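Local coordinates for putative hemin transport system, substrate-binding protein (Burkholderia cenocepacia J2315, PDB 5GIZ), which binds heme in the periplasm as the substrate-binding component of a bacterial heme-import system and probably hands it on for uptake, at residues Y53-L57 with S73-P78; H99-V104 with F251-L255. One frame throughout, in Å; residues are numbered along the deposited sequence. Where two conformers were deposited one is given.

Contact 1: residues Y53-L57 with S73-P78; sequences YQRAL and SAEAGP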
ATOM      1  N   TYR A  53      -1.129  10.494  11.958  1.00 18.87           N
ATOM      2  CA  TYR A  53      -1.569   9.644  10.847  0.70 19.69           C
ATOM      3  C   TYR A  53      -1.546  10.492   9.575  1.00 19.05           C
ATOM      4  O   TYR A  53      -1.711  11.698   9.620  1.00 18.62           O
ATOM      5  CB  TYR A  53      -2.962   9.011  11.076  0.70 21.53           C
ATOM      6  CG  TYR A  53      -3.538   8.274   9.862  0.70 22.80           C
ATOM      7  CD1 TYR A  53      -2.938   7.107   9.370  0.70 23.02           C
ATOM      8  CD2 TYR A  53      -4.697   8.747   9.205  0.70 23.76           C
ATOM      9  CE1 TYR A  53      -3.450   6.446   8.277  0.70 24.53           C
ATOM     10  CE2 TYR A  53      -5.206   8.085   8.103  0.70 24.94           C
ATOM     11  CZ  TYR A  53      -4.587   6.927   7.648  0.70 26.00           C
ATOM     12  OH  TYR A  53      -5.093   6.244   6.553  0.70 28.94           O
ATOM     13  N   GLN A  54      -1.312   9.841   8.435  1.00 20.26           N
ATOM     14  CA  GLN A  54      -1.085  10.558   7.168  1.00 21.06           C
ATOM     15  C   GLN A  54      -2.202  11.524   6.777  1.00 20.07           C
ATOM     16  O   GLN A  54      -1.872  12.564   6.248  1.00 17.89           O
ATOM     17  CB  GLN A  54      -0.676   9.629   6.008  1.00 25.02           C
ATOM     18  CG  GLN A  54      -1.722   9.236   5.029  1.00 28.31           C
ATOM     19  CD  GLN A  54      -1.276   8.135   4.088  1.00 28.57           C
ATOM     20  OE1 GLN A  54      -1.842   7.069   4.108  1.00 32.00           O
ATOM     21  NE2 GLN A  54      -0.298   8.403   3.258  1.00 28.07           N
ATOM     22  N   ARG A  55      -3.455  11.222   7.135  1.00 20.46           N
ATOM     23  CA  ARG A  55      -4.609  12.117   6.891  0.53 22.05           C
ATOM     24  C   ARG A  55      -4.932  13.069   8.043  1.00 22.32           C
ATOM     25  O   ARG A  55      -5.881  13.865   7.961  1.00 23.90           O
ATOM     26  CB  ARG A  55      -5.871  11.294   6.643  0.53 23.64           C
ATOM     27  CG  ARG A  55      -5.806  10.331   5.485  0.53 25.57           C
ATOM     28  CD  ARG A  55      -7.212  10.035   4.978  0.53 27.50           C
ATOM     29  NE  ARG A  55      -7.669  11.070   4.049  0.53 29.34           N
ATOM     30  CZ  ARG A  55      -8.777  11.811   4.155  0.53 30.28           C
ATOM     31  NH1 ARG A  55      -9.644  11.654   5.157  0.53 31.25           N
ATOM     32  NH2 ARG A  55      -9.028  12.718   3.221  0.53 30.01           N
ATOM     33  N   ALA A  56      -4.175  12.996   9.127  1.00 21.91           N
ATOM     34  CA  ALA A  56      -4.420  13.815  10.316  1.00 21.88           C
ATOM     35  C   ALA A  56      -3.083  14.306  10.874  1.00 20.34           C
ATOM     36  O   ALA A  56      -2.771  14.108  12.018  1.00 22.83           O
ATOM     37  CB  ALA A  56      -5.202  13.022  11.362  1.00 22.74           C
ATOM     38  N   LEU A  57      -2.307  14.974  10.033  1.00 18.52           N
ATOM     39  CA  LEU A  57      -0.946  15.383  10.399  1.00 17.10           C
ATOM     40  C   LEU A  57      -0.973  16.492  11.421  1.00 18.05           C
ATOM     41  O   LEU A  57      -1.862  17.357  11.370  1.00 19.27           O
ATOM     42  CB  LEU A  57      -0.172  15.824   9.163  1.00 16.59           C
ATOM     43  CG  LEU A  57       0.162  14.766   8.121  1.00 15.89           C
ATOM     44  CD1 LEU A  57       0.754  15.344   6.881  1.00 15.89           C
ATOM     45  CD2 LEU A  57       1.122  13.739   8.682  1.00 15.11           C
ATOM     46  N   SER A  73       2.702  11.967   0.140  1.00 16.33           N
ATOM     47  CA  SER A  73       1.867  11.132  -0.710  1.00 18.56           C
ATOM     48  C   SER A  73       0.614  11.921  -1.035  1.00 19.94           C
ATOM     49  O   SER A  73       0.258  12.921  -0.365  1.00 20.59           O
ATOM     50  CB  SER A  73       1.513   9.862   0.029  1.00 18.81           C
ATOM     51  OG  SER A  73       0.676  10.222   1.078  1.00 20.56           O
ATOM     52  N   ALA A  74      -0.117  11.363  -1.992  1.00 22.00           N
ATOM     53  CA  ALA A  74      -1.404  11.910  -2.411  1.00 23.39           C
ATOM     54  C   ALA A  74      -2.389  11.999  -1.244  1.00 24.78           C
ATOM     55  O   ALA A  74      -3.229  12.873  -1.211  1.00 25.65           O
ATOM     56  CB  ALA A  74      -1.973  11.033  -3.535  1.00 23.88           C
ATOM     57  N   GLU A  75      -2.252  11.102  -0.285  1.00 24.49           N
ATOM     58  CA  GLU A  75      -3.162  10.982   0.854  1.00 27.36           C
ATOM     59  C   GLU A  75      -2.846  11.944   2.032  1.00 26.13           C
ATOM     60  O   GLU A  75      -3.661  12.138   2.961  1.00 26.49           O
ATOM     61  CB  GLU A  75      -3.162   9.501   1.283  1.00 28.65           C
ATOM     62  CG  GLU A  75      -3.632   8.530   0.173  1.00 31.53           C
ATOM     63  CD  GLU A  75      -2.528   7.830  -0.661  1.00 33.21           C
ATOM     64  OE1 GLU A  75      -1.353   8.233  -0.667  1.00 32.47           O
ATOM     65  OE2 GLU A  75      -2.845   6.835  -1.359  1.00 34.82           O
ATOM     66  N   ALA A  76      -1.677  12.589   2.002  1.00 24.65           N
ATOM     67  CA  ALA A  76      -1.242  13.462   3.108  1.00 22.76           C
ATOM     68  C   ALA A  76      -2.185  14.654   3.344  1.00 22.38           C
ATOM     69  O   ALA A  76      -2.561  15.322   2.412  1.00 23.58           O
ATOM     70  CB  ALA A  76       0.166  13.959   2.828  1.00 22.39           C
ATOM     71  N   GLY A  77      -2.561  14.886   4.589  1.00 23.10           N
ATOM     72  CA  GLY A  77      -3.492  15.936   4.957  1.00 22.50           C
ATOM     73  C   GLY A  77      -3.660  16.085   6.450  1.00 24.16           C
ATOM     74  O   GLY A  77      -2.938  15.464   7.220  1.00 21.48           O
ATOM     75  N   PRO A  78      -4.604  16.930   6.897  1.00 23.83           N
ATOM     76  CA  PRO A  78      -5.602  17.563   6.049  1.00 25.12           C
ATOM     77  C   PRO A  78      -5.027  18.759   5.330  1.00 24.92           C
ATOM     78  O   PRO A  78      -3.911  19.183   5.610  1.00 23.92           O
ATOM     79  CB  PRO A  78      -6.674  17.998   7.060  1.00 25.95           C
ATOM     80  CG  PRO A  78      -5.928  18.290   8.281  1.00 25.57           C
ATOM     81  CD  PRO A  78      -4.804  17.268   8.317  1.00 24.35           C
TER
HETATM   82  O   HOH W   1       0.247   6.986   1.383  1.00 28.85           O
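The carbonyl oxygen of Gln54 takes a hydrogen bond from the backbone N of Gly77, the N-to-O distance being 2.9 Å and the angle at the hydrogen 154°. The same oxygen also meets CA of Ala76 at 3.3 Å in a CA-H...O contact, so two neighbouring residues hold it. A second backbone bond runs the other way: Leu57 N donates to Gly77 O over 2.9 Å, at 166°. Residues 53-56 form a type I turn, closed by Ala56 N to Tyr53 O. Gly77 is extended, and a cis peptide leads on to Pro78, whose CD lies 3.6 Å from Arg55 O.

The side chain of Gln54 runs extended beyond CG alongside Glu75, both pointing the same way. Its amide carbon CD lies 3.6 Å from Glu75 CB, and the amide and carboxylate planes differ by 31°. Gln54 NE2 is 3.0 Å from Ser73 OG, and a water donates to Glu75 OE1 at 2.9 Å.

In heme-bound forms of the protein Tyr53 is the axial ligand to iron, and Gln54 and Arg55 also contact heme. The two backbone bonds tie the turn that carries them to the loop after strand 69-72. Main-chain chemistry thus fixes the turn without drawing on the polar groups of Gln54 and Arg55, consistent with their role at the heme.

Contact 2: residues H99-V104 with F251-L255; sequences HDVESV and FGPRL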
ATOM      1  N   HIS A  99      -2.264   3.587  -8.404  1.00 17.21           N
ATOM      2  CA  HIS A  99      -2.395   2.124  -8.191  1.00 16.33           C
ATOM      3  C   HIS A  99      -2.008   1.280  -9.377  1.00 15.16           C
ATOM      4  O   HIS A  99      -2.701   0.356  -9.754  1.00 15.35           O
ATOM      5  CB  HIS A  99      -3.817   1.760  -7.771  1.00 17.06           C
ATOM      6  CG  HIS A  99      -4.272   2.484  -6.561  1.00 18.44           C
ATOM      7  ND1 HIS A  99      -5.472   3.155  -6.500  1.00 20.44           N
ATOM      8  CD2 HIS A  99      -3.680   2.651  -5.359  1.00 19.12           C
ATOM      9  CE1 HIS A  99      -5.586   3.718  -5.317  1.00 20.00           C
ATOM     10  NE2 HIS A  99      -4.516   3.431  -4.606  1.00 19.90           N
ATOM     11  N   ASP A 100      -0.880   1.607  -9.960  1.00 14.63           N
ATOM     12  CA  ASP A 100      -0.296   0.802 -10.980  1.00 14.49           C
ATOM     13  C   ASP A 100       1.232   0.863 -10.922  1.00 13.74           C
ATOM     14  O   ASP A 100       1.848   1.638 -10.161  1.00 13.63           O
ATOM     15  CB  ASP A 100      -0.905   1.140 -12.377  1.00 15.36           C
ATOM     16  CG  ASP A 100      -0.543   2.508 -12.942  1.00 15.77           C
ATOM     17  OD1 ASP A 100       0.398   3.173 -12.478  1.00 16.33           O
ATOM     18  OD2 ASP A 100      -1.284   2.907 -13.881  1.00 17.39           O
ATOM     19  N   VAL A 101       1.861  -0.018 -11.685  1.00 14.53           N
ATOM     20  CA  VAL A 101       3.289  -0.126 -11.660  1.00 15.21           C
ATOM     21  C   VAL A 101       3.928   1.166 -12.155  1.00 14.75           C
ATOM     22  O   VAL A 101       4.919   1.621 -11.574  1.00 14.00           O
ATOM     23  CB  VAL A 101       3.878  -1.366 -12.393  1.00 17.04           C
ATOM     24  CG1 VAL A 101       3.532  -1.313 -13.834  1.00 18.07           C
ATOM     25  CG2 VAL A 101       5.396  -1.480 -12.184  1.00 17.86           C
ATOM     26  N   GLU A 102       3.340   1.834 -13.150  1.00 14.44           N
ATOM     27  CA  GLU A 102       3.978   3.084 -13.585  1.00 15.03           C
ATOM     28  C   GLU A 102       4.008   4.123 -12.487  1.00 14.61           C
ATOM     29  O   GLU A 102       4.965   4.922 -12.388  1.00 14.47           O
ATOM     30  CB  GLU A 102       3.282   3.660 -14.809  1.00 15.70           C
ATOM     31  CG  GLU A 102       4.107   4.762 -15.453  1.00 16.70           C
ATOM     32  CD  GLU A 102       5.380   4.138 -15.998  1.00 17.06           C
ATOM     33  OE1 GLU A 102       5.292   3.326 -16.941  1.00 18.85           O
ATOM     34  OE2 GLU A 102       6.414   4.407 -15.384  1.00 18.40           O
ATOM     35  N   SER A 103       2.957   4.178 -11.684  1.00 15.04           N
ATOM     36  CA  SER A 103       2.874   5.116 -10.594  1.00 16.26           C
ATOM     37  C   SER A 103       4.019   4.841  -9.556  1.00 15.35           C
ATOM     38  O   SER A 103       4.569   5.781  -8.987  1.00 16.17           O
ATOM     39  CB  SER A 103       1.477   4.966  -9.952  1.00 18.55           C
ATOM     40  OG  SER A 103       1.357   5.868  -8.891  1.00 20.96           O
ATOM     41  N   VAL A 104       4.421   3.583  -9.376  1.00 13.89           N
ATOM     42  CA  VAL A 104       5.488   3.268  -8.447  1.00 13.21           C
ATOM     43  C   VAL A 104       6.795   3.747  -9.064  1.00 13.03           C
ATOM     44  O   VAL A 104       7.649   4.301  -8.375  1.00 12.51           O
ATOM     45  CB  VAL A 104       5.627   1.765  -8.170  1.00 12.92           C
ATOM     46  CG1 VAL A 104       6.794   1.457  -7.253  1.00 12.93           C
ATOM     47  CG2 VAL A 104       4.314   1.214  -7.673  1.00 13.14           C
ATOM     48  N   PHE A 251       1.936   0.023  -2.801  1.00 10.95           N
ATOM     49  CA  PHE A 251       2.426   0.491  -4.120  1.00 10.62           C
ATOM     50  C   PHE A 251       3.767   1.202  -3.983  1.00 10.71           C
ATOM     51  O   PHE A 251       3.906   2.388  -4.300  1.00 11.41           O
ATOM     52  CB  PHE A 251       1.329   1.322  -4.845  1.00 10.87           C
ATOM     53  CG  PHE A 251       0.438   0.460  -5.604  1.00 10.68           C
ATOM     54  CD1 PHE A 251      -0.651  -0.135  -4.994  1.00 10.87           C
ATOM     55  CD2 PHE A 251       0.763   0.071  -6.895  1.00 10.93           C
ATOM     56  CE1 PHE A 251      -1.450  -1.010  -5.666  1.00 11.00           C
ATOM     57  CE2 PHE A 251      -0.009  -0.864  -7.569  1.00 11.03           C
ATOM     58  CZ  PHE A 251      -1.101  -1.413  -6.953  1.00 10.89           C
ATOM     59  N   GLY A 252       4.747   0.478  -3.467  1.00 10.21           N
ATOM     60  CA  GLY A 252       6.096   0.934  -3.359  1.00 10.45           C
ATOM     61  C   GLY A 252       7.137   0.011  -3.983  1.00 10.36           C
ATOM     62  O   GLY A 252       6.808  -0.840  -4.831  1.00 10.07           O
ATOM     63  N   PRO A 253       8.406   0.151  -3.583  1.00 10.68           N
ATOM     64  CA  PRO A 253       9.461  -0.579  -4.273  1.00 11.05           C
ATOM     65  C   PRO A 253       9.385  -2.083  -4.117  1.00 11.05           C
ATOM     66  O   PRO A 253      10.122  -2.804  -4.760  1.00 12.19           O
ATOM     67  CB  PRO A 253      10.760   0.023  -3.721  1.00 11.52           C
ATOM     68  CG  PRO A 253      10.348   0.635  -2.440  1.00 11.67           C
ATOM     69  CD  PRO A 253       8.943   1.081  -2.573  1.00 11.34           C
ATOM     70  N   ARG A 254       8.560  -2.570  -3.190  1.00 10.46           N
ATOM     71  CA  ARG A 254       8.354  -4.026  -3.047  1.00 10.22           C
ATOM     72  C   ARG A 254       7.217  -4.573  -3.857  1.00 10.03           C
ATOM     73  O   ARG A 254       6.839  -5.725  -3.721  1.00 10.26           O
ATOM     74  CB  ARG A 254       8.137  -4.408  -1.563  1.00 10.16           C
ATOM     75  CG  ARG A 254       9.330  -4.165  -0.655  1.00 10.39           C
ATOM     76  CD  ARG A 254       9.097  -4.636   0.789  1.00 10.49           C
ATOM     77  NE  ARG A 254       8.083  -3.847   1.456  1.00 10.80           N
ATOM     78  CZ  ARG A 254       7.415  -4.219   2.574  1.00 11.18           C
ATOM     79  NH1 ARG A 254       7.574  -5.439   3.083  1.00 11.71           N
ATOM     80  NH2 ARG A 254       6.546  -3.398   3.136  1.00 11.36           N
ATOM     81  N   LEU A 255       6.685  -3.752  -4.768  1.00  9.66           N
ATOM     82  CA  LEU A 255       5.532  -4.190  -5.553  1.00  9.58           C
ATOM     83  C   LEU A 255       5.758  -5.585  -6.204  1.00  9.35           C
ATOM     84  O   LEU A 255       4.893  -6.420  -6.163  1.00  9.01           O
ATOM     85  CB  LEU A 255       5.143  -3.154  -6.619  1.00  9.93           C
ATOM     86  CG  LEU A 255       3.897  -3.524  -7.418  1.00 10.13           C
ATOM     87  CD1 LEU A 255       2.609  -3.483  -6.640  1.00 10.18           C
ATOM     88  CD2 LEU A 255       3.778  -2.607  -8.618  1.00 10.44           C
TER
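Phe251 meets the backbone of His99 with the face of its ring: His99 CA stands 3.8 Å from the ring centroid and only 9° off the normal, a CH-pi contact. The imidazole of His99 turns its edge to the same ring in an offset edge-to-face pair, with centroids 5.7 Å apart and planes at 62°. Phe251 CE2 also comes 3.5 Å from the backbone N of Asp100, whose OD1 accepts from Ser103 N and so caps the start of helix 101-114. At the rim of the phenyl ring, Val104 CG2 packs 3.8 Å from Phe251 CD2.

Gly252 follows, and its carbonyl oxygen lies 3.3 Å from Val104 CG1, the methyl set anti to the backbone N (chi1 177°). This oxygen also accepts from Leu255 N, closing a type I turn through Pro253 and Arg254. Pro253 turns its ring from the contact toward helix 13-23. Arg254 occupies the N-cap position of helix 255-269.

Leu255 CD2 touches both valines, 4.0 Å from Val101 CB and from Val104 CG2. Phe128 and Trp132 of helix 118-141 extend this apolar cluster. The N-terminal ends of helices 101-114 and 255-269 thus pack beside helix 118-141 in the two-lobed, helix-linked fold of this periplasmic binding family, with His99 touching heme-site residue Ala171.

Overall arrangement
Contact 1 closes before contact 2 opens along the chain, and the two do not touch: their centres are 19 Å apart, their nearest atoms about 5 Å. Contact 1, its centre 14 Å from the centre of the chain, carries the axial tyrosine and two further heme-site residues; the Gln54 side chain is about 6 Å from Gly13 and from the side chain of Thr37, both of which contact heme in other structures of the protein. Contact 2, 9 Å from the chain centre, probably borders the heme cleft: the His99 side chain is about 4 Å from that of Ala171 and about 8 Å from that of Tyr191, both heme-contacting residues. No heme is bound in this apo model.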